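Local atomic coordinates of SusD superfamily protein (PDB entry 3L22), a protein that probably acts as an outer-membrane glycan-binding protein of the SusD family and binds zinc ions in the crystal. Residues A[334-339]-A[400-405]; A[137-142]-A[212-217]; A[206-211]-A[218-223]. All coordinates share one frame; numbering follows the deposited sequence.

Interaction 1. Residues A[334-339]-A[400-405]. With ZN (zinc ion), chain F; EDO (1,2-ethanediol), chain B.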
loop_
_atom_site.group_PDB
_atom_site.type_symbol
_atom_site.label_atom_id
_atom_site.label_comp_id
_atom_site.label_asym_id
_atom_site.label_seq_id
_atom_site.Cartn_x
_atom_site.Cartn_y
_atom_site.Cartn_z
ATOM N N LEU A 334 10.537 -1.593 -10.880
ATOM C CA LEU A 334 11.858 -1.628 -11.540
ATOM C C LEU A 334 11.811 -1.020 -12.938
ATOM O O LEU A 334 12.693 -0.256 -13.308
ATOM C CB LEU A 334 12.437 -3.052 -11.578
ATOM C CG LEU A 334 12.969 -3.588 -10.246
ATOM C CD1 LEU A 334 13.295 -5.108 -10.356
ATOM C CD2 LEU A 334 14.192 -2.790 -9.778
ATOM N N ALA A 335 10.761 -1.307 -13.703
ATOM C CA ALA A 335 10.618 -0.693 -15.037
ATOM C C ALA A 335 10.624 0.828 -14.895
ATOM O O ALA A 335 11.323 1.495 -15.646
ATOM C CB ALA A 335 9.322 -1.147 -15.701
ATOM N N GLU A 336 9.854 1.372 -13.920
ATOM C CA GLU A 336 9.794 2.824 -13.743
ATOM C C GLU A 336 11.175 3.356 -13.374
ATOM O O GLU A 336 11.608 4.373 -13.909
ATOM C CB GLU A 336 8.721 3.240 -12.720
ATOM C CG GLU A 336 8.721 4.737 -12.391
ATOM C CD GLU A 336 7.597 5.133 -11.453
ATOM O OE1 GLU A 336 6.834 4.224 -11.026
ATOM O OE2 GLU A 336 7.493 6.351 -11.119
ATOM N N CYS A 337 11.873 2.690 -12.456
ATOM C CA CYS A 337 13.214 3.129 -12.063
ATOM C C CYS A 337 14.171 3.183 -13.250
ATOM O O CYS A 337 14.868 4.180 -13.462
ATOM C CB CYS A 337 13.802 2.211 -11.013
ATOM S SG CYS A 337 12.872 2.249 -9.483
ATOM N N TYR A 338 14.184 2.124 -14.045
ATOM C CA TYR A 338 15.099 2.065 -15.192
ATOM C C TYR A 338 14.726 3.083 -16.280
ATOM O O TYR A 338 15.622 3.632 -16.909
ATOM C CB TYR A 338 15.190 0.631 -15.779
ATOM C CG TYR A 338 16.164 -0.298 -15.087
ATOM C CD1 TYR A 338 17.533 -0.220 -15.346
ATOM C CD2 TYR A 338 15.722 -1.252 -14.181
ATOM C CE1 TYR A 338 18.452 -1.089 -14.711
ATOM C CE2 TYR A 338 16.612 -2.111 -13.550
ATOM C CZ TYR A 338 17.980 -2.012 -13.810
ATOM O OH TYR A 338 18.860 -2.851 -13.177
ATOM N N ALA A 339 13.430 3.366 -16.460
ATOM C CA ALA A 339 13.004 4.398 -17.415
ATOM C C ALA A 339 13.485 5.801 -16.995
ATOM O O ALA A 339 13.553 6.694 -17.837
ATOM C CB ALA A 339 11.499 4.392 -17.602
HETATM N N MSE A 400 0.382 10.662 -6.030
HETATM C CA MSE A 400 0.899 11.597 -5.071
HETATM C C MSE A 400 2.431 11.631 -5.059
HETATM O O MSE A 400 2.994 12.718 -5.062
HETATM C CB MSE A 400 0.407 11.291 -3.677
HETATM C CG MSE A 400 0.535 12.485 -2.743
HETATM SE SE MSE A 400 -0.106 11.842 -1.055
HETATM C CE MSE A 400 -0.558 13.563 -0.241
ATOM N N ARG A 401 3.102 10.490 -5.066
ATOM C CA ARG A 401 4.577 10.523 -4.965
ATOM C C ARG A 401 5.182 11.210 -6.164
ATOM O O ARG A 401 6.174 11.944 -6.035
ATOM C CB ARG A 401 5.193 9.152 -4.721
ATOM C CG ARG A 401 5.123 8.175 -5.869
ATOM C CD ARG A 401 5.995 6.974 -5.562
ATOM N NE ARG A 401 5.695 5.904 -6.515
ATOM C CZ ARG A 401 6.170 5.787 -7.745
ATOM N NH1 ARG A 401 7.035 6.652 -8.264
ATOM N NH2 ARG A 401 5.767 4.775 -8.479
ATOM N N ARG A 402 4.537 11.058 -7.320
ATOM C CA ARG A 402 4.981 11.776 -8.502
ATOM C C ARG A 402 4.562 13.252 -8.561
ATOM O O ARG A 402 4.898 13.909 -9.500
ATOM C CB ARG A 402 4.584 11.032 -9.767
ATOM C CG ARG A 402 5.323 9.697 -9.935
ATOM C CD ARG A 402 5.214 9.177 -11.350
ATOM N NE ARG A 402 3.904 8.602 -11.674
ATOM C CZ ARG A 402 3.587 7.307 -11.610
ATOM N NH1 ARG A 402 4.448 6.400 -11.161
ATOM N NH2 ARG A 402 2.365 6.908 -11.980
ATOM N N GLY A 403 3.843 13.768 -7.562
ATOM C CA GLY A 403 3.418 15.155 -7.566
ATOM C C GLY A 403 2.431 15.479 -8.679
ATOM O O GLY A 403 2.341 16.625 -9.090
ATOM N N GLU A 404 1.678 14.482 -9.145
ATOM C CA GLU A 404 0.707 14.685 -10.192
ATOM C C GLU A 404 -0.601 15.194 -9.633
ATOM O O GLU A 404 -0.934 14.970 -8.454
ATOM C CB GLU A 404 0.447 13.375 -10.955
ATOM C CG GLU A 404 1.686 12.800 -11.705
ATOM C CD GLU A 404 1.525 11.349 -12.196
ATOM O OE1 GLU A 404 0.414 10.745 -12.069
ATOM O OE2 GLU A 404 2.519 10.832 -12.769
ATOM N N HIS A 405 -1.377 15.865 -10.485
ATOM C CA HIS A 405 -2.745 16.221 -10.128
ATOM C C HIS A 405 -3.621 14.971 -10.034
ATOM O O HIS A 405 -3.476 14.071 -10.828
ATOM C CB HIS A 405 -3.374 17.150 -11.171
ATOM C CG HIS A 405 -2.793 18.525 -11.199
ATOM N ND1 HIS A 405 -3.484 19.640 -10.776
ATOM C CD2 HIS A 405 -1.594 18.971 -11.640
ATOM C CE1 HIS A 405 -2.727 20.709 -10.944
ATOM N NE2 HIS A 405 -1.580 20.330 -11.470
HETATM ZN ZN ZN F . -0.459 21.773 -11.341
HETATM C C1 EDO B . 4.703 1.778 -5.796
HETATM O O1 EDO B . 4.120 0.605 -6.321
HETATM C C2 EDO B . 3.750 2.571 -4.886
HETATM O O2 EDO B . 4.487 3.802 -4.601
HETATM O O HOH W 1 0.328 21.139 -13.262
#
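The carboxylate of E336 meets two successive arginines, R401 end-on and R402 from one side. E336 and R401 approach from opposite directions, and the pairing is bidentate: R401 NH2 donates to E336 OE1 at 2.8 Å with a nearly straight N-H...O angle of 171°, while R401 NH1 donates to E336 OE2 at 2.9 Å. Both acceptors lie close to the guanidinium plane, yet the two flat groups are not coplanar, their planes being turned 35° apart. OE1 is met on its syn side but somewhat out of the carboxylate plane, and OE2 from well above it. R402 takes the other face of that same oxygen: its NH1 reaches E336 OE2 at 3.0 Å along a more bent path, and its guanidinium is tilted further still against the carboxylate. E336 projects straight out of helix 327-339, with CG anti to the backbone N and the rest of the chain extended. The chain of R402 instead bends at chi3 (-75°), with NE turned to E404; R402 NE donates to E404 OE2 at 2.8 Å, and Y382 adds a cation-pi contact to R402.

The bond of R401 NE to O2 of a 1,2-ethanediol, 3.1 Å, uses a further edge of that guanidinium, and D398 forms a second salt bridge through R401 NH2. G403, with positive phi, closes helix 395-401 in a Schellman motif. Beyond it, in the conformer given, H405 NE2 binds a zinc ion that also holds a water; this site takes no part in the E336 contact.

E336 and R401 are buried, and form a charged pair within a four-residue network. Three N-H donors on one carboxylate would be expected to favour its ionised form and to fix its rotation, joining helix 327-339 to the end of helix 395-401.

Interaction 2. Residues A[137-142]-A[212-217]; sequences TPYSVN and MAMNEW
The aromatic ring of Y139 is overlaid on one face by the side chain of M214, a selenomethionine given here in one of its two deposited conformers. M214 CG stands 4.0 Å from the ring centroid and only 4° off the ring normal, which meets the geometry of a CH-pi contact. Beyond CG the chain bends at chi3 (89°), bringing the terminal methyl back toward the ring: M214 CE comes within 3.6 Å of Y139 CE2. The selenium itself stands above the same face at 5.2 Å from the centroid, a more distant Met-aromatic contact.

Two waters bridge polar atoms of the two segments. One water takes the proton of Y139 OH at 2.7 Å and donates to both M214 O and E216 OE2, so three groups converge on it. Another accepts from S140 N at 3.0 Å and donates to A213 O, tying backbone to backbone. The hydroxyl of S140 turns elsewhere, to the backbone oxygen R401 O.

The shape of 212-217 follows from a helix end. N215 has positive phi and is the C-prime residue of a Schellman motif, with N215 N bonded to M212 O, after which E216 takes the N-cap position of the next helix. W217 then packs a ring face against N215 CA, 3.7 Å above the plane.

The contact thus sets the loop after helix 113-131 against the turn between helices 200-213 and 217-225; Y172 of helix 168-178 touches Y139, A213 and M214, while M212 and W217 face helix 327-339.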
loop_
_atom_site.group_PDB
_atom_site.type_symbol
_atom_site.label_atom_id
_atom_site.label_comp_id
_atom_site.label_asym_id
_atom_site.label_seq_id
_atom_site.Cartn_x
_atom_site.Cartn_y
_atom_site.Cartn_z
ATOM N N THR A 137 2.576 17.157 1.907
ATOM C CA THR A 137 2.943 17.352 0.525
ATOM C C THR A 137 4.043 16.345 0.183
ATOM O O THR A 137 4.944 16.145 1.006
ATOM C CB THR A 137 3.466 18.777 0.330
ATOM O OG1 THR A 137 2.430 19.673 0.687
ATOM C CG2 THR A 137 3.912 19.062 -1.115
ATOM N N PRO A 138 3.991 15.724 -1.011
ATOM C CA PRO A 138 4.998 14.730 -1.352
ATOM C C PRO A 138 6.413 15.287 -1.441
ATOM O O PRO A 138 6.643 16.446 -1.751
ATOM C CB PRO A 138 4.539 14.213 -2.729
ATOM C CG PRO A 138 3.733 15.323 -3.287
ATOM C CD PRO A 138 2.994 15.829 -2.093
ATOM N N TYR A 139 7.354 14.423 -1.126
ATOM C CA TYR A 139 8.773 14.743 -1.152
ATOM C C TYR A 139 9.197 15.315 -2.500
ATOM O O TYR A 139 10.004 16.234 -2.544
ATOM C CB TYR A 139 9.546 13.467 -0.839
ATOM C CG TYR A 139 11.060 13.560 -0.796
ATOM C CD1 TYR A 139 11.799 13.598 -1.974
ATOM C CD2 TYR A 139 11.765 13.531 0.421
ATOM C CE1 TYR A 139 13.182 13.647 -1.963
ATOM C CE2 TYR A 139 13.179 13.587 0.447
ATOM C CZ TYR A 139 13.859 13.601 -0.757
ATOM O OH TYR A 139 15.210 13.624 -0.813
ATOM N N SER A 140 8.655 14.765 -3.580
ATOM C CA SER A 140 9.008 15.215 -4.927
ATOM C C SER A 140 8.649 16.666 -5.130
ATOM O O SER A 140 9.229 17.282 -5.984
ATOM C CB SER A 140 8.311 14.386 -6.019
ATOM O OG SER A 140 6.897 14.510 -5.924
ATOM N N VAL A 141 7.680 17.192 -4.381
ATOM C CA VAL A 141 7.341 18.614 -4.456
ATOM C C VAL A 141 8.044 19.435 -3.391
ATOM O O VAL A 141 8.534 20.504 -3.695
ATOM C CB VAL A 141 5.825 18.843 -4.346
ATOM C CG1 VAL A 141 5.513 20.358 -4.231
ATOM C CG2 VAL A 141 5.116 18.194 -5.555
ATOM N N ASN A 142 8.077 18.944 -2.160
ATOM C CA ASN A 142 8.716 19.658 -1.074
ATOM C C ASN A 142 9.180 18.682 0.018
ATOM O O ASN A 142 8.371 18.268 0.854
ATOM C CB ASN A 142 7.756 20.684 -0.473
ATOM C CG ASN A 142 8.373 21.465 0.705
ATOM O OD1 ASN A 142 9.548 21.343 1.013
ATOM N ND2 ASN A 142 7.546 22.234 1.387
HETATM N N MSE A 212 11.885 5.264 -4.471
HETATM C CA MSE A 212 11.198 5.866 -5.634
HETATM C C MSE A 212 10.524 7.187 -5.294
HETATM O O MSE A 212 10.575 8.137 -6.093
HETATM C CB MSE A 212 10.180 4.905 -6.238
HETATM C CG MSE A 212 10.844 3.747 -6.900
HETATM SE SE MSE A 212 9.525 2.438 -7.512
HETATM C CE MSE A 212 8.886 3.257 -9.009
ATOM N N ALA A 213 9.925 7.267 -4.105
ATOM C CA ALA A 213 9.249 8.500 -3.665
ATOM C C ALA A 213 10.266 9.657 -3.531
ATOM O O ALA A 213 9.886 10.839 -3.528
ATOM C CB ALA A 213 8.482 8.247 -2.308
HETATM N N MSE A 214 11.558 9.301 -3.388
HETATM C CA MSE A 214 12.631 10.276 -3.223
HETATM C C MSE A 214 13.441 10.487 -4.517
HETATM O O MSE A 214 14.459 11.162 -4.508
HETATM C CB MSE A 214 13.539 9.834 -2.067
HETATM C CG MSE A 214 12.788 9.586 -0.743
HETATM SE SE MSE A 214 13.928 8.795 0.622
HETATM C CE MSE A 214 14.600 10.437 1.400
ATOM N N ASN A 215 12.961 9.928 -5.621
ATOM C CA ASN A 215 13.646 9.953 -6.901
ATOM C C ASN A 215 15.029 9.329 -6.856
ATOM O O ASN A 215 15.856 9.677 -7.630
ATOM C CB ASN A 215 13.701 11.388 -7.485
ATOM C CG ASN A 215 12.368 11.833 -8.076
ATOM O OD1 ASN A 215 11.303 11.347 -7.714
ATOM N ND2 ASN A 215 12.440 12.763 -9.017
ATOM N N GLU A 216 15.252 8.386 -5.944
ATOM C CA GLU A 216 16.530 7.709 -5.786
ATOM C C GLU A 216 16.495 6.405 -6.580
ATOM O O GLU A 216 16.430 5.287 -6.013
ATOM C CB GLU A 216 16.770 7.427 -4.303
ATOM C CG GLU A 216 16.988 8.672 -3.447
ATOM C CD GLU A 216 18.294 9.349 -3.706
ATOM O OE1 GLU A 216 19.238 8.722 -4.211
ATOM O OE2 GLU A 216 18.383 10.545 -3.425
ATOM N N TRP A 217 16.539 6.553 -7.900
ATOM C CA TRP A 217 16.224 5.455 -8.823
ATOM C C TRP A 217 17.257 4.332 -8.701
ATOM O O TRP A 217 16.895 3.160 -8.658
ATOM C CB TRP A 217 16.088 5.954 -10.284
ATOM C CG TRP A 217 15.179 7.140 -10.422
ATOM C CD1 TRP A 217 15.550 8.404 -10.780
ATOM C CD2 TRP A 217 13.773 7.194 -10.165
ATOM N NE1 TRP A 217 14.469 9.227 -10.777
ATOM C CE2 TRP A 217 13.362 8.523 -10.400
ATOM C CE3 TRP A 217 12.822 6.253 -9.783
ATOM C CZ2 TRP A 217 12.051 8.939 -10.248
ATOM C CZ3 TRP A 217 11.498 6.667 -9.627
ATOM C CH2 TRP A 217 11.129 7.997 -9.848
HETATM O O HOH W 2 16.311 12.450 -3.021
HETATM O O HOH W 3 7.477 12.016 -3.605
#

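Interaction 3. Residues A[206-211]-A[218-223]. With EDO (1,2-ethanediol), chain Z; ACT (acetate ion), chain Q.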
loop_
_atom_site.group_PDB
_atom_site.type_symbol
_atom_site.label_atom_id
_atom_site.label_comp_id
_atom_site.label_asym_id
_atom_site.label_seq_id
_atom_site.Cartn_x
_atom_site.Cartn_y
_atom_site.Cartn_z
ATOM N N LEU A 206 9.434 -2.425 0.313
ATOM C CA LEU A 206 9.101 -1.164 0.980
ATOM C C LEU A 206 10.246 -0.144 0.762
ATOM O O LEU A 206 10.006 1.046 0.540
ATOM C CB LEU A 206 8.831 -1.364 2.486
ATOM C CG LEU A 206 8.304 -0.159 3.272
ATOM C CD1 LEU A 206 7.133 0.538 2.549
ATOM C CD2 LEU A 206 7.913 -0.561 4.708
ATOM N N LYS A 207 11.477 -0.632 0.853
ATOM C CA LYS A 207 12.649 0.191 0.652
ATOM C C LYS A 207 12.621 0.724 -0.795
ATOM O O LYS A 207 12.811 1.907 -1.029
ATOM C CB LYS A 207 13.887 -0.650 0.921
ATOM C CG LYS A 207 15.201 0.073 0.963
ATOM C CD LYS A 207 16.390 -0.857 1.349
ATOM C CE LYS A 207 16.330 -1.378 2.770
ATOM N NZ LYS A 207 17.634 -1.952 3.237
HETATM N N MSE A 208 12.287 -0.123 -1.754
HETATM C CA MSE A 208 12.168 0.360 -3.106
HETATM C C MSE A 208 11.112 1.452 -3.247
HETATM O O MSE A 208 11.385 2.467 -3.882
HETATM C CB MSE A 208 11.885 -0.751 -4.096
HETATM C CG MSE A 208 11.697 -0.208 -5.503
HETATM SE SE MSE A 208 11.833 -1.524 -6.944
HETATM C CE MSE A 208 10.707 -2.654 -6.230
ATOM N N ARG A 209 9.926 1.249 -2.673
ATOM C CA ARG A 209 8.894 2.264 -2.727
ATOM C C ARG A 209 9.346 3.586 -2.132
ATOM O O ARG A 209 9.055 4.649 -2.684
ATOM C CB ARG A 209 7.613 1.807 -2.019
ATOM C CG ARG A 209 6.852 0.729 -2.769
ATOM C CD ARG A 209 5.399 0.766 -2.310
ATOM N NE ARG A 209 4.522 -0.294 -2.773
ATOM C CZ ARG A 209 3.251 -0.411 -2.417
ATOM N NH1 ARG A 209 2.683 0.485 -1.596
ATOM N NH2 ARG A 209 2.528 -1.404 -2.895
ATOM N N VAL A 210 10.043 3.521 -1.010
ATOM C CA VAL A 210 10.513 4.710 -0.363
ATOM C C VAL A 210 11.519 5.428 -1.260
ATOM O O VAL A 210 11.416 6.622 -1.475
ATOM C CB VAL A 210 11.116 4.400 1.024
ATOM C CG1 VAL A 210 11.911 5.586 1.576
ATOM C CG2 VAL A 210 9.991 3.997 1.989
ATOM N N TYR A 211 12.512 4.705 -1.769
ATOM C CA TYR A 211 13.496 5.347 -2.618
ATOM C C TYR A 211 12.882 5.919 -3.892
ATOM O O TYR A 211 13.273 7.000 -4.322
ATOM C CB TYR A 211 14.671 4.420 -2.922
ATOM C CG TYR A 211 15.716 4.292 -1.815
ATOM C CD1 TYR A 211 16.279 5.418 -1.210
ATOM C CD2 TYR A 211 16.180 3.037 -1.404
ATOM C CE1 TYR A 211 17.279 5.301 -0.240
ATOM C CE2 TYR A 211 17.182 2.922 -0.439
ATOM C CZ TYR A 211 17.704 4.046 0.151
ATOM O OH TYR A 211 18.709 3.956 1.089
ATOM N N ASP A 218 18.527 4.689 -8.540
ATOM C CA ASP A 218 19.571 3.679 -8.371
ATOM C C ASP A 218 19.469 2.893 -7.055
ATOM O O ASP A 218 19.646 1.675 -7.047
ATOM C CB ASP A 218 20.958 4.290 -8.481
ATOM C CG ASP A 218 21.311 4.712 -9.890
ATOM O OD1 ASP A 218 20.804 4.155 -10.887
ATOM O OD2 ASP A 218 22.170 5.594 -9.997
ATOM N N LYS A 219 19.196 3.579 -5.959
ATOM C CA LYS A 219 19.034 2.904 -4.678
ATOM C C LYS A 219 17.755 2.052 -4.685
ATOM O O LYS A 219 17.741 0.964 -4.092
ATOM C CB LYS A 219 19.061 3.893 -3.504
ATOM C CG LYS A 219 20.407 4.606 -3.345
ATOM C CD LYS A 219 20.343 5.750 -2.314
ATOM C CE LYS A 219 21.659 6.533 -2.247
ATOM N NZ LYS A 219 21.724 7.571 -3.389
ATOM N N ALA A 220 16.719 2.515 -5.381
ATOM C CA ALA A 220 15.482 1.733 -5.534
ATOM C C ALA A 220 15.739 0.423 -6.292
ATOM O O ALA A 220 15.280 -0.625 -5.895
ATOM C CB ALA A 220 14.426 2.564 -6.243
ATOM N N ILE A 221 16.493 0.518 -7.381
ATOM C CA ILE A 221 16.885 -0.650 -8.181
ATOM C C ILE A 221 17.667 -1.660 -7.389
ATOM O O ILE A 221 17.373 -2.856 -7.467
ATOM C CB ILE A 221 17.687 -0.237 -9.435
ATOM C CG1 ILE A 221 16.750 0.468 -10.425
ATOM C CG2 ILE A 221 18.395 -1.455 -10.095
ATOM C CD1 ILE A 221 17.493 1.324 -11.541
ATOM N N THR A 222 18.658 -1.204 -6.623
ATOM C CA THR A 222 19.416 -2.107 -5.786
ATOM C C THR A 222 18.500 -2.895 -4.827
ATOM O O THR A 222 18.626 -4.125 -4.725
ATOM C CB THR A 222 20.497 -1.358 -4.985
ATOM O OG1 THR A 222 21.352 -0.664 -5.892
ATOM C CG2 THR A 222 21.338 -2.348 -4.124
ATOM N N ALA A 223 17.582 -2.200 -4.146
ATOM C CA ALA A 223 16.626 -2.869 -3.261
ATOM C C ALA A 223 15.759 -3.861 -4.009
ATOM O O ALA A 223 15.642 -5.009 -3.598
ATOM C CB ALA A 223 15.697 -1.832 -2.552
HETATM C C1 EDO Z . 19.772 1.335 3.648
HETATM O O1 EDO Z . 19.639 0.045 3.065
HETATM C C2 EDO Z . 18.584 1.843 4.424
HETATM O O2 EDO Z . 17.549 0.903 4.656
HETATM C C ACT Q . 19.738 8.549 -8.808
HETATM O O ACT Q . 20.973 8.697 -8.651
HETATM O OXT ACT Q . 19.423 7.388 -9.103
HETATM C CH3 ACT Q . 18.782 9.704 -8.621
#
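K219 crosses the ring of Y211 where two successive helices, 200-213 and 217-225, form an antiparallel alpha-hairpin, consistent with the TPR-like helical architecture of the SusD family. The local axes run 169° apart in direction and approach to 8.0 Å, a close spacing consistent with the small side chains of A220 and A223 on helix 217-225.

The aromatic contact is a CH-pi interaction. K219 CB lies 3.6 Å from the centroid of the Y211 ring, almost on the ring normal, and K219 CD lies over the same face, displaced toward Y211 CE1 at 3.7 Å. The lysine chain runs on past the ring, and its amine forms a salt bridge with E216.

Apolar contacts make up much of the remainder. A220 CB packs on Y211 CB at 3.8 Å, and the chain of M208, a selenomethionine with CG anti to the backbone N (chi1 177°), lies alongside A220: M208 CG is 4.0 Å from A220 CB and also brushes the carbonyl oxygen of A220. A223 points toward helix 200-213, between K207 and M208.

Polar partners sit at the margins. K207 NZ hydrogen-bonds to O1 of a 1,2-ethanediol, weakly to its O2, and to the backbone oxygen of L179, while D218 N donates to an acetate; both small molecules probably come from the crystallisation liquor. A223 CB lies 4.0 Å from K207 CG and 3.9 Å from M208 N.

From the N terminus, the loop 137-142 comes first and meets 212-217, so interaction 2 closes a span of 69 intervening residues. Interaction 3 opens inside that span at 206-211 and closes at 218-223, just past it; the two cross, and both use helix 200-213. Y211 O and E216 N probably bond where they meet. Interaction 1 follows in series, closing 60 residues, largely helical, between 334-339 and 400-405. It touches interaction 3 through C337 and L334 against A220 and I221, and interaction 2 through S140 OG and R401 O, a probable hydrogen bond, and P138 packed on M400. Together they tie the helix 200-213/217-225 hairpin to helix 327-339, the 137-142 loop and the end of helix 395-401.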